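Malate dehydrogenase (Picrophilus torridus, PDB 4BGV) probably catalyses the reversible NAD-dependent oxidation of (S)-malate to oxaloacetate, a step of the tricarboxylic acid cycle. Local coordinates at residues Ile120-Asn125 with Glu143-Leu148; Met130-Tyr135 with Asn271-Val276; Ile79-Gly84 with Gly102-Val107. All blocks are in the same frame, centred on the assembly; numbering follows the deposited sequence.

Interaction 1 of 3, residues Ile120-Asn125 with Glu143-Leu148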
ATOM      1  N   ILE A 120      25.828  -3.685  -4.391  1.00  8.83           N
ATOM      2  CA  ILE A 120      25.598  -3.142  -5.725  1.00  8.73           C
ATOM      3  C   ILE A 120      24.593  -3.979  -6.493  1.00 10.74           C
ATOM      4  O   ILE A 120      24.690  -5.205  -6.507  1.00 10.56           O
ATOM      5  CB  ILE A 120      26.917  -3.088  -6.548  1.00 12.71           C
ATOM      6  CG1 ILE A 120      28.084  -2.619  -5.662  1.00 13.66           C
ATOM      7  CG2 ILE A 120      26.734  -2.208  -7.805  1.00  9.39           C
ATOM      8  CD1 ILE A 120      27.900  -1.197  -5.076  1.00 12.98           C
ATOM      9  N   VAL A 121      23.627  -3.313  -7.124  1.00  8.29           N
ATOM     10  CA  VAL A 121      22.700  -3.963  -8.061  1.00  9.16           C
ATOM     11  C   VAL A 121      22.987  -3.412  -9.450  1.00  8.78           C
ATOM     12  O   VAL A 121      22.736  -2.234  -9.733  1.00  9.62           O
ATOM     13  CB  VAL A 121      21.219  -3.713  -7.683  1.00  9.60           C
ATOM     14  CG1 VAL A 121      20.289  -4.229  -8.786  1.00 10.76           C
ATOM     15  CG2 VAL A 121      20.890  -4.400  -6.337  1.00  7.76           C
ATOM     16  N   VAL A 122      23.530  -4.268 -10.314  1.00  9.45           N
ATOM     17  CA  VAL A 122      23.961  -3.842 -11.643  1.00 10.08           C
ATOM     18  C   VAL A 122      22.878  -4.151 -12.668  1.00 11.45           C
ATOM     19  O   VAL A 122      22.401  -5.276 -12.739  1.00 11.19           O
ATOM     20  CB  VAL A 122      25.288  -4.538 -12.046  1.00 12.68           C
ATOM     21  CG1 VAL A 122      25.780  -4.028 -13.397  1.00 13.19           C
ATOM     22  CG2 VAL A 122      26.343  -4.295 -10.978  1.00 13.14           C
ATOM     23  N   VAL A 123      22.504  -3.141 -13.458  1.00 11.23           N
ATOM     24  CA  VAL A 123      21.384  -3.240 -14.394  1.00 10.88           C
ATOM     25  C   VAL A 123      21.835  -3.227 -15.853  1.00 12.23           C
ATOM     26  O   VAL A 123      21.235  -3.880 -16.702  1.00 13.99           O
ATOM     27  CB  VAL A 123      20.415  -2.063 -14.188  1.00 10.06           C
ATOM     28  CG1 VAL A 123      19.329  -2.012 -15.293  1.00 13.45           C
ATOM     29  CG2 VAL A 123      19.801  -2.116 -12.779  1.00  9.33           C
ATOM     30  N   THR A 124      22.875  -2.459 -16.135  1.00 15.27           N
ATOM     31  CA  THR A 124      23.433  -2.349 -17.485  1.00 15.58           C
ATOM     32  C   THR A 124      23.590  -3.725 -18.169  1.00 16.05           C
ATOM     33  O   THR A 124      24.217  -4.631 -17.623  1.00 17.89           O
ATOM     34  CB  THR A 124      24.797  -1.620 -17.422  1.00 19.90           C
ATOM     35  OG1 THR A 124      24.666  -0.414 -16.645  1.00 20.59           O
ATOM     36  CG2 THR A 124      25.297  -1.266 -18.820  1.00 19.33           C
ATOM     37  N   ASN A 125      23.003  -3.883 -19.352  1.00 19.33           N
ATOM     38  CA  ASN A 125      22.966  -5.181 -20.041  1.00 23.37           C
ATOM     39  C   ASN A 125      24.208  -5.442 -20.919  1.00 22.97           C
ATOM     40  O   ASN A 125      24.725  -4.524 -21.546  1.00 21.22           O
ATOM     41  CB  ASN A 125      21.668  -5.291 -20.864  1.00 26.94           C
ATOM     42  CG  ASN A 125      21.590  -6.568 -21.699  1.00 33.85           C
ATOM     43  OD1 ASN A 125      21.195  -7.629 -21.208  1.00 38.15           O
ATOM     44  ND2 ASN A 125      21.945  -6.461 -22.978  1.00 37.95           N
ATOM     45  N   GLU A 143      30.034 -11.406  -3.228  1.00 13.03           N
ATOM     46  CA  GLU A 143      28.678 -11.699  -2.770  1.00 11.92           C
ATOM     47  C   GLU A 143      27.840 -10.418  -2.614  1.00 12.89           C
ATOM     48  O   GLU A 143      26.617 -10.491  -2.468  1.00 12.27           O
ATOM     49  CB  GLU A 143      28.694 -12.495  -1.456  1.00 17.30           C
ATOM     50  CG  GLU A 143      28.814 -11.636  -0.181  1.00 19.30           C
ATOM     51  CD  GLU A 143      30.248 -11.200   0.130  1.00 19.70           C
ATOM     52  OE1 GLU A 143      31.170 -11.567  -0.629  1.00 17.45           O
ATOM     53  OE2 GLU A 143      30.462 -10.495   1.147  1.00 19.84           O
ATOM     54  N   ARG A 144      28.486  -9.252  -2.650  1.00 10.67           N
ATOM     55  CA  ARG A 144      27.773  -7.993  -2.413  1.00 11.75           C
ATOM     56  C   ARG A 144      27.346  -7.332  -3.717  1.00 12.16           C
ATOM     57  O   ARG A 144      26.821  -6.215  -3.718  1.00 13.92           O
ATOM     58  CB  ARG A 144      28.615  -7.032  -1.554  1.00 13.17           C
ATOM     59  CG  ARG A 144      28.918  -7.640  -0.189  1.00 13.90           C
ATOM     60  CD  ARG A 144      30.048  -6.931   0.555  1.00 20.42           C
ATOM     61  NE  ARG A 144      29.619  -5.680   1.167  1.00 23.59           N
ATOM     62  CZ  ARG A 144      28.948  -5.589   2.314  1.00 25.77           C
ATOM     63  NH1 ARG A 144      28.602  -6.689   2.969  1.00 24.80           N
ATOM     64  NH2 ARG A 144      28.614  -4.390   2.802  1.00 20.30           N
ATOM     65  N   ILE A 145      27.541  -8.051  -4.821  1.00  9.92           N
ATOM     66  CA  ILE A 145      27.187  -7.552  -6.146  1.00  9.21           C
ATOM     67  C   ILE A 145      26.214  -8.528  -6.807  1.00 10.68           C
ATOM     68  O   ILE A 145      26.493  -9.729  -6.890  1.00  9.44           O
ATOM     69  CB  ILE A 145      28.448  -7.425  -7.050  1.00  9.57           C
ATOM     70  CG1 ILE A 145      29.497  -6.526  -6.380  1.00 14.34           C
ATOM     71  CG2 ILE A 145      28.079  -6.872  -8.408  1.00 13.24           C
ATOM     72  CD1 ILE A 145      30.900  -6.599  -7.032  1.00 10.29           C
ATOM     73  N   ILE A 146      25.069  -8.021  -7.257  1.00  8.68           N
ATOM     74  CA  ILE A 146      24.130  -8.855  -8.023  1.00  8.53           C
ATOM     75  C   ILE A 146      23.665  -8.138  -9.290  1.00 11.13           C
ATOM     76  O   ILE A 146      23.603  -6.916  -9.322  1.00 14.06           O
ATOM     77  CB  ILE A 146      22.905  -9.292  -7.171  1.00  9.59           C
ATOM     78  CG1 ILE A 146      22.119  -8.085  -6.666  1.00 11.26           C
ATOM     79  CG2 ILE A 146      23.363 -10.129  -5.974  1.00 13.15           C
ATOM     80  CD1 ILE A 146      20.885  -8.487  -5.808  1.00 13.63           C
ATOM     81  N   GLY A 147      23.342  -8.908 -10.332  1.00 10.27           N
ATOM     82  CA  GLY A 147      22.914  -8.346 -11.599  1.00 10.00           C
ATOM     83  C   GLY A 147      21.451  -8.630 -11.921  1.00  9.55           C
ATOM     84  O   GLY A 147      20.950  -9.723 -11.662  1.00  9.88           O
ATOM     85  N   LEU A 148      20.759  -7.641 -12.477  1.00  9.82           N
ATOM     86  CA  LEU A 148      19.377  -7.827 -12.916  1.00  8.85           C
ATOM     87  C   LEU A 148      19.327  -8.837 -14.052  1.00 12.43           C
ATOM     88  O   LEU A 148      20.053  -8.714 -15.022  1.00 14.67           O
ATOM     89  CB  LEU A 148      18.778  -6.505 -13.413  1.00  8.03           C
ATOM     90  CG  LEU A 148      17.422  -6.677 -14.095  1.00 10.71           C
ATOM     91  CD1 LEU A 148      16.322  -7.064 -13.089  1.00 11.48           C
ATOM     92  CD2 LEU A 148      17.040  -5.411 -14.902  1.00 11.68           C
TER
HETATM   93  O   HOH W   1      19.753  -6.209 -16.937  1.00 31.82           O
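Ile120 and Val122 grip the residues on either side of Ile145 and Gly147, as parallel strands do. Ile120 N donates to Arg144 O at 2.8 Å, and Ile120 O takes the N-H of Ile146 at 2.9 Å. Two residues on, Val122 N reaches Ile146 O at 2.8 Å while Leu148 N closes on Val122 O at 2.9 Å. All four bonds are straight, with angles at hydrogen of 166° or more. Val121 turns its own N-H and C=O to strand 78-81, so strand 119-122 has neighbours along both edges. Beta-branched side chains suit such buried, extended backbone. Val122 and Ile145 lie side by side on the face covered by helix 127-138, with CG2 of Val122 4.0 Å from CG2 of Ile145. On the other face Val121 CG2 meets Ile146 CG1 at 3.9 Å. Gly147, beside Val122, adds no bulk beneath the helix.

Leu148 carries the apolar packing past the paired region. Its CB lies 3.9 Å from Val122 O, close to the last backbone bond. With CG swung opposite the backbone N (chi1 171°), the branch runs on toward Val123, and CD2 touches Val123 CG1 at 4.1 Å. The isobutyl group also packs on Ile238 and Met241 of helix 232-246. Beyond the last backbone bond, a water donates to both Val123 O and Leu148 O.

Val123, Thr124 and Asn125 probably contact NAD, and Asn125 also the substrate, as in relatives. They follow the carboxyl end of strand 119-122, where Rossmann folds bind their cofactor; strands 119-122 and 145-147, joined through helix 127-138, form a classic beta-alpha-beta crossover of that fold.

Interaction 2 of 3, residues Met130-Tyr135 with Asn271-Val276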
ATOM      1  N   MET A 130      28.450  -7.151 -16.881  1.00 13.35           N
ATOM      2  CA  MET A 130      28.634  -5.829 -16.285  1.00 14.77           C
ATOM      3  C   MET A 130      28.842  -5.916 -14.772  1.00 15.56           C
ATOM      4  O   MET A 130      29.590  -5.118 -14.213  1.00 13.10           O
ATOM      5  CB  MET A 130      27.483  -4.877 -16.636  1.00 15.56           C
ATOM      6  CG  MET A 130      27.385  -4.572 -18.128  1.00 12.58           C
ATOM      7  SD  MET A 130      28.944  -4.058 -18.875  1.00 16.85           S
ATOM      8  CE  MET A 130      28.913  -4.990 -20.398  1.00 21.59           C
ATOM      9  N   ALA A 131      28.197  -6.885 -14.116  1.00 10.38           N
ATOM     10  CA  ALA A 131      28.471  -7.152 -12.707  1.00 13.27           C
ATOM     11  C   ALA A 131      29.907  -7.633 -12.515  1.00 11.56           C
ATOM     12  O   ALA A 131      30.593  -7.248 -11.569  1.00 12.73           O
ATOM     13  CB  ALA A 131      27.472  -8.184 -12.136  1.00 13.69           C
ATOM     14  N   TYR A 132      30.359  -8.495 -13.420  1.00 14.03           N
ATOM     15  CA  TYR A 132      31.744  -8.959 -13.402  1.00 11.64           C
ATOM     16  C   TYR A 132      32.706  -7.780 -13.534  1.00 11.90           C
ATOM     17  O   TYR A 132      33.675  -7.674 -12.783  1.00 14.78           O
ATOM     18  CB  TYR A 132      31.955  -9.992 -14.510  1.00 12.14           C
ATOM     19  CG  TYR A 132      33.319 -10.641 -14.530  1.00 12.81           C
ATOM     20  CD1 TYR A 132      33.815 -11.325 -13.414  1.00 13.92           C
ATOM     21  CD2 TYR A 132      34.110 -10.576 -15.661  1.00 15.49           C
ATOM     22  CE1 TYR A 132      35.069 -11.920 -13.440  1.00 14.11           C
ATOM     23  CE2 TYR A 132      35.356 -11.166 -15.699  1.00 20.97           C
ATOM     24  CZ  TYR A 132      35.829 -11.838 -14.591  1.00 20.70           C
ATOM     25  OH  TYR A 132      37.071 -12.416 -14.654  1.00 19.89           O
ATOM     26  N   ALA A 133      32.404  -6.858 -14.444  1.00 12.64           N
ATOM     27  CA  ALA A 133      33.232  -5.664 -14.596  1.00 13.39           C
ATOM     28  C   ALA A 133      33.218  -4.789 -13.335  1.00 14.33           C
ATOM     29  O   ALA A 133      34.253  -4.257 -12.927  1.00 13.55           O
ATOM     30  CB  ALA A 133      32.793  -4.855 -15.815  1.00 12.35           C
ATOM     31  N   ILE A 134      32.045  -4.627 -12.732  1.00 11.53           N
ATOM     32  CA  ILE A 134      31.941  -3.833 -11.505  1.00 15.51           C
ATOM     33  C   ILE A 134      32.805  -4.460 -10.404  1.00 15.95           C
ATOM     34  O   ILE A 134      33.490  -3.755  -9.654  1.00 14.90           O
ATOM     35  CB  ILE A 134      30.469  -3.674 -11.051  1.00 14.81           C
ATOM     36  CG1 ILE A 134      29.718  -2.702 -11.977  1.00 15.01           C
ATOM     37  CG2 ILE A 134      30.377  -3.184  -9.593  1.00 13.03           C
ATOM     38  CD1 ILE A 134      30.174  -1.217 -11.876  1.00 10.58           C
ATOM     39  N   TYR A 135      32.791  -5.791 -10.344  1.00 11.17           N
ATOM     40  CA  TYR A 135      33.585  -6.544  -9.391  1.00 14.40           C
ATOM     41  C   TYR A 135      35.078  -6.300  -9.626  1.00 15.00           C
ATOM     42  O   TYR A 135      35.813  -5.976  -8.705  1.00 15.07           O
ATOM     43  CB  TYR A 135      33.267  -8.047  -9.521  1.00 13.18           C
ATOM     44  CG  TYR A 135      34.199  -8.930  -8.726  1.00 13.89           C
ATOM     45  CD1 TYR A 135      34.425  -8.685  -7.373  1.00 14.31           C
ATOM     46  CD2 TYR A 135      34.847 -10.009  -9.315  1.00 17.15           C
ATOM     47  CE1 TYR A 135      35.273  -9.489  -6.632  1.00 18.72           C
ATOM     48  CE2 TYR A 135      35.696 -10.828  -8.575  1.00 21.11           C
ATOM     49  CZ  TYR A 135      35.903 -10.553  -7.232  1.00 22.58           C
ATOM     50  OH  TYR A 135      36.738 -11.349  -6.476  1.00 24.42           O
ATOM     51  N   ASN A 271      34.416 -18.461 -10.845  1.00 15.75           N
ATOM     52  CA  ASN A 271      34.837 -17.072 -10.704  1.00 19.20           C
ATOM     53  C   ASN A 271      34.275 -16.153 -11.779  1.00 16.35           C
ATOM     54  O   ASN A 271      34.979 -15.275 -12.269  1.00 18.18           O
ATOM     55  CB  ASN A 271      36.351 -16.967 -10.673  1.00 21.41           C
ATOM     56  CG  ASN A 271      36.964 -17.908  -9.680  1.00 31.56           C
ATOM     57  OD1 ASN A 271      37.913 -18.631  -9.993  1.00 41.27           O
ATOM     58  ND2 ASN A 271      36.407 -17.934  -8.479  1.00 26.39           N
ATOM     59  N   LEU A 272      33.018 -16.392 -12.143  1.00 18.47           N
ATOM     60  CA  LEU A 272      32.270 -15.555 -13.083  1.00 19.72           C
ATOM     61  C   LEU A 272      30.891 -15.294 -12.494  1.00 14.58           C
ATOM     62  O   LEU A 272      30.468 -16.001 -11.572  1.00 16.26           O
ATOM     63  CB  LEU A 272      32.101 -16.274 -14.424  1.00 22.34           C
ATOM     64  CG  LEU A 272      33.374 -16.561 -15.211  1.00 27.23           C
ATOM     65  CD1 LEU A 272      33.036 -17.112 -16.573  1.00 24.53           C
ATOM     66  CD2 LEU A 272      34.182 -15.283 -15.321  1.00 28.22           C
ATOM     67  N   PHE A 273      30.200 -14.277 -13.011  1.00 13.75           N
ATOM     68  CA  PHE A 273      28.795 -14.024 -12.663  1.00 11.41           C
ATOM     69  C   PHE A 273      27.854 -14.667 -13.689  1.00 12.26           C
ATOM     70  O   PHE A 273      28.079 -14.557 -14.890  1.00 12.58           O
ATOM     71  CB  PHE A 273      28.508 -12.523 -12.627  1.00 11.26           C
ATOM     72  CG  PHE A 273      29.040 -11.817 -11.410  1.00 12.68           C
ATOM     73  CD1 PHE A 273      30.395 -11.554 -11.281  1.00 15.47           C
ATOM     74  CD2 PHE A 273      28.170 -11.360 -10.420  1.00 14.99           C
ATOM     75  CE1 PHE A 273      30.891 -10.872 -10.169  1.00 17.80           C
ATOM     76  CE2 PHE A 273      28.652 -10.671  -9.313  1.00 12.47           C
ATOM     77  CZ  PHE A 273      30.016 -10.439  -9.182  1.00 14.41           C
ATOM     78  N   ILE A 274      26.805 -15.340 -13.217  1.00 10.61           N
ATOM     79  CA  ILE A 274      25.785 -15.871 -14.118  1.00 12.05           C
ATOM     80  C   ILE A 274      24.453 -15.973 -13.358  1.00 14.34           C
ATOM     81  O   ILE A 274      24.442 -16.040 -12.130  1.00 11.85           O
ATOM     82  CB  ILE A 274      26.226 -17.245 -14.731  1.00 13.99           C
ATOM     83  CG1 ILE A 274      25.380 -17.607 -15.961  1.00 12.51           C
ATOM     84  CG2 ILE A 274      26.232 -18.346 -13.673  1.00 12.89           C
ATOM     85  CD1 ILE A 274      26.046 -18.683 -16.857  1.00 19.17           C
ATOM     86  N   GLY A 275      23.334 -15.971 -14.081  1.00 11.92           N
ATOM     87  CA  GLY A 275      22.019 -15.969 -13.453  1.00 12.44           C
ATOM     88  C   GLY A 275      21.613 -17.277 -12.788  1.00 13.58           C
ATOM     89  O   GLY A 275      21.405 -18.291 -13.456  1.00 11.97           O
ATOM     90  N   VAL A 276      21.508 -17.253 -11.463  1.00 13.12           N
ATOM     91  CA  VAL A 276      21.143 -18.439 -10.685  1.00 11.34           C
ATOM     92  C   VAL A 276      20.188 -18.015  -9.565  1.00  9.37           C
ATOM     93  O   VAL A 276      20.149 -16.832  -9.202  1.00  9.89           O
ATOM     94  CB  VAL A 276      22.396 -19.152 -10.085  1.00 13.16           C
ATOM     95  CG1 VAL A 276      23.352 -19.655 -11.189  1.00 10.50           C
ATOM     96  CG2 VAL A 276      23.127 -18.230  -9.122  1.00 13.40           C
TER
HETATM   97  O   HOH W   2      37.188 -15.133 -13.340  1.00 31.70           O
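Phe273 pushes its ring against helix 127-138, meeting Ala131, Tyr132 and Tyr135 within little more than one helical turn. Ala131 CB sits over one face, 4.0 Å from the ring centroid, in a CH-pi contact set toward the rim. Alanine suits this place because its short side chain lets the flat ring come close to the helix backbone: Phe273 CD1 is 3.6 Å from Tyr132 CA. Farther along the ring, CE1 of Phe273 reaches CB of Tyr135 at 3.7 Å. Ile145 of strand 145-147 and Tyr258 also touch the phenyl group, so apolar groups, aliphatic and aromatic, surround it.

Toward Asn271 and Leu272 the packing becomes looser and more polar. Leu272 CD2 still lies over a face of the Tyr132 ring, 4.1 Å from its centroid, yet this leucine is partly exposed, as is Asn271. With CG opposite the backbone N (chi1 -175°), Tyr132 meets Phe273 CD1 at its ring edge, near the plane. On this outer side its hydroxyl is hydrogen-bonded to Asp316 of helix 295-321 and accepts from a water 3.0 Å from Tyr132 OH. The same water probably bridges to Asn271 O, though that distance is too short to trust.

No hydrogen bond passes directly from helix to strand. The contact between the NAD-binding and C-terminal parts of the chain thus rests on dispersion and CH-pi packing, while polar bonds are confined to its margin.

Interaction 3 of 3, residues Ile79-Gly84 with Gly102-Val107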
ATOM      1  N   ILE A  79      23.800   0.652  -4.135  1.00  6.66           N
ATOM      2  CA  ILE A  79      23.979   1.475  -5.324  1.00 10.12           C
ATOM      3  C   ILE A  79      23.455   0.697  -6.531  1.00 10.23           C
ATOM      4  O   ILE A  79      23.826  -0.458  -6.741  1.00  7.87           O
ATOM      5  CB  ILE A  79      25.465   1.789  -5.550  1.00  9.64           C
ATOM      6  CG1 ILE A  79      26.014   2.554  -4.344  1.00 10.58           C
ATOM      7  CG2 ILE A  79      25.680   2.581  -6.862  1.00  9.23           C
ATOM      8  CD1 ILE A  79      27.522   2.798  -4.403  1.00  9.95           C
ATOM      9  N   VAL A  80      22.589   1.333  -7.307  1.00  9.85           N
ATOM     10  CA  VAL A  80      22.011   0.724  -8.492  1.00  7.89           C
ATOM     11  C   VAL A  80      22.713   1.321  -9.711  1.00  8.92           C
ATOM     12  O   VAL A  80      22.676   2.538  -9.922  1.00 10.75           O
ATOM     13  CB  VAL A  80      20.495   1.042  -8.583  1.00  8.21           C
ATOM     14  CG1 VAL A  80      19.883   0.347  -9.789  1.00 10.75           C
ATOM     15  CG2 VAL A  80      19.783   0.620  -7.299  1.00 10.10           C
ATOM     16  N   VAL A  81      23.353   0.474 -10.512  1.00  8.74           N
ATOM     17  CA  VAL A  81      24.082   0.958 -11.679  1.00  9.56           C
ATOM     18  C   VAL A  81      23.251   0.812 -12.958  1.00 14.66           C
ATOM     19  O   VAL A  81      23.043  -0.301 -13.448  1.00 11.52           O
ATOM     20  CB  VAL A  81      25.438   0.224 -11.825  1.00 11.82           C
ATOM     21  CG1 VAL A  81      26.230   0.749 -13.039  1.00 11.09           C
ATOM     22  CG2 VAL A  81      26.262   0.382 -10.547  1.00 11.40           C
ATOM     23  N   THR A  82      22.778   1.934 -13.502  1.00 10.94           N
ATOM     24  CA  THR A  82      21.994   1.907 -14.736  1.00 13.95           C
ATOM     25  C   THR A  82      22.656   2.757 -15.806  1.00 15.76           C
ATOM     26  O   THR A  82      22.035   3.094 -16.801  1.00 21.71           O
ATOM     27  CB  THR A  82      20.565   2.458 -14.547  1.00 19.40           C
ATOM     28  OG1 THR A  82      20.604   3.890 -14.453  1.00 19.04           O
ATOM     29  CG2 THR A  82      19.930   1.902 -13.295  1.00 18.56           C
ATOM     30  N   ALA A  83      23.916   3.104 -15.590  1.00 16.51           N
ATOM     31  CA  ALA A  83      24.656   3.913 -16.539  1.00 21.50           C
ATOM     32  C   ALA A  83      25.051   3.011 -17.703  1.00 24.67           C
ATOM     33  O   ALA A  83      25.161   1.804 -17.545  1.00 27.56           O
ATOM     34  CB  ALA A  83      25.886   4.508 -15.871  1.00 28.60           C
ATOM     35  N   GLY A  84      25.254   3.583 -18.874  1.00 28.84           N
ATOM     36  CA  GLY A  84      25.607   2.764 -20.012  1.00 30.85           C
ATOM     37  C   GLY A  84      24.775   3.110 -21.221  1.00 41.31           C
ATOM     38  O   GLY A  84      23.776   3.821 -21.116  1.00 45.57           O
ATOM     39  N   GLY A 102      33.830  -0.428 -20.215  1.00 21.70           N
ATOM     40  CA  GLY A 102      34.615   0.737 -19.855  1.00 21.67           C
ATOM     41  C   GLY A 102      33.859   1.639 -18.898  1.00 21.82           C
ATOM     42  O   GLY A 102      34.441   2.180 -17.963  1.00 19.11           O
ATOM     43  N   ILE A 103      32.560   1.801 -19.137  1.00 19.77           N
ATOM     44  CA  ILE A 103      31.716   2.591 -18.246  1.00 18.52           C
ATOM     45  C   ILE A 103      31.648   1.941 -16.855  1.00 17.31           C
ATOM     46  O   ILE A 103      31.764   2.624 -15.836  1.00 15.11           O
ATOM     47  CB  ILE A 103      30.303   2.788 -18.847  1.00 20.45           C
ATOM     48  CG1 ILE A 103      30.388   3.629 -20.124  1.00 20.34           C
ATOM     49  CG2 ILE A 103      29.374   3.460 -17.852  1.00 17.88           C
ATOM     50  CD1 ILE A 103      29.115   3.630 -20.946  1.00 21.70           C
ATOM     51  N   MET A 104      31.511   0.619 -16.813  1.00 14.55           N
ATOM     52  CA  MET A 104      31.467  -0.090 -15.533  1.00 13.60           C
ATOM     53  C   MET A 104      32.792   0.054 -14.796  1.00 15.94           C
ATOM     54  O   MET A 104      32.809   0.171 -13.571  1.00 14.55           O
ATOM     55  CB  MET A 104      31.149  -1.585 -15.722  1.00 13.14           C
ATOM     56  CG  MET A 104      29.777  -1.897 -16.324  1.00 15.15           C
ATOM     57  SD  MET A 104      28.385  -1.275 -15.351  1.00 13.19           S
ATOM     58  CE  MET A 104      28.036   0.249 -16.217  1.00 16.02           C
ATOM     59  N   LYS A 105      33.896   0.035 -15.541  1.00 18.78           N
ATOM     60  CA  LYS A 105      35.215   0.186 -14.934  1.00 13.09           C
ATOM     61  C   LYS A 105      35.314   1.529 -14.198  1.00 15.28           C
ATOM     62  O   LYS A 105      35.700   1.572 -13.030  1.00 14.33           O
ATOM     63  CB  LYS A 105      36.351   0.008 -15.964  1.00 13.85           C
ATOM     64  CG  LYS A 105      37.752   0.038 -15.347  1.00 16.31           C
ATOM     65  CD  LYS A 105      38.827  -0.494 -16.313  1.00 18.96           C
ATOM     66  CE  LYS A 105      40.221  -0.504 -15.664  1.00 19.77           C
ATOM     67  NZ  LYS A 105      40.705   0.871 -15.321  1.00 17.45           N
ATOM     68  N   SER A 106      34.940   2.617 -14.862  1.00 16.82           N
ATOM     69  CA  SER A 106      35.021   3.925 -14.224  1.00 17.33           C
ATOM     70  C   SER A 106      33.979   4.092 -13.113  1.00 16.30           C
ATOM     71  O   SER A 106      34.268   4.701 -12.080  1.00 16.19           O
ATOM     72  CB  SER A 106      34.926   5.063 -15.250  1.00 25.73           C
ATOM     73  OG  SER A 106      33.621   5.161 -15.786  1.00 35.27           O
ATOM     74  N   VAL A 107      32.772   3.562 -13.321  1.00 13.92           N
ATOM     75  CA  VAL A 107      31.766   3.576 -12.258  1.00 13.95           C
ATOM     76  C   VAL A 107      32.242   2.790 -11.037  1.00 13.95           C
ATOM     77  O   VAL A 107      32.130   3.265  -9.904  1.00 14.44           O
ATOM     78  CB  VAL A 107      30.382   3.068 -12.734  1.00 15.97           C
ATOM     79  CG1 VAL A 107      29.488   2.741 -11.549  1.00 15.07           C
ATOM     80  CG2 VAL A 107      29.708   4.121 -13.619  1.00 16.01           C
TER
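Successive bends fold Met104 back toward the strand: chi1 and chi2 are both near -60°, and chi3 of 97° turns the methyl in over Val81 and Ala83. Its SD then lies 3.8 Å from Val81 CG1, and its CE 3.7 Å from the same carbon. The thioether slides past the valine in the opposite direction, an easy fit for a long, flexible and unbranched side chain. CE also rests 3.5 Å from Ala83 O, a packing contact; that carbonyl is probably hydrogen-bonded to the hydroxyl of Thr124, a probable NAD-binding residue, though the modelled distance is unusually short. One turn along the helix, Val107 meets Val81 tip to tip, with CG1 of Val107 4.1 Å from CG1 of Val81. The short, branched pair lets strand and helix pack closely here.

Past the end of the strand, Ile103 takes over. Its CG2 branch touches Ala83 CB at 4.1 Å, and CD1, at the end of the other branch, reaches Gly84 CA at 3.7 Å. Gly84 suits its place because at this backbone conformation a CB would be jammed against the carbonyl O of Ala83. It lies beside Asn100, which probably binds NAD.

No hydrogen bond crosses, and the side-chain contacts are apolar apart from the Met104 methyl resting on a carbonyl oxygen. The contact therefore rests on dispersion and close fit, while Thr82 OG1 is hydrogen-bonded to Ile8 O.

Interaction 1 is the most deeply buried of the three and the one made by backbone hydrogen bonding; interactions 2 and 3 are partly buried and pack helices through side chains. Interactions 1 and 3 both reach one parallel sheet, whose neighbouring strands 78-81 and 119-122 are bonded between Val121 O and Val81 N. Helix 127-138, the connection between the strands of interaction 1, supplies one side of interaction 2, and its Met130, Ala133 and Ile134 also pack on Met104 of interaction 3. Aromatic rings mark interaction 2, where the C-terminal part of the chain meets the Rossmann domain; aliphatic groups and a thioether serve interaction 3 within that domain.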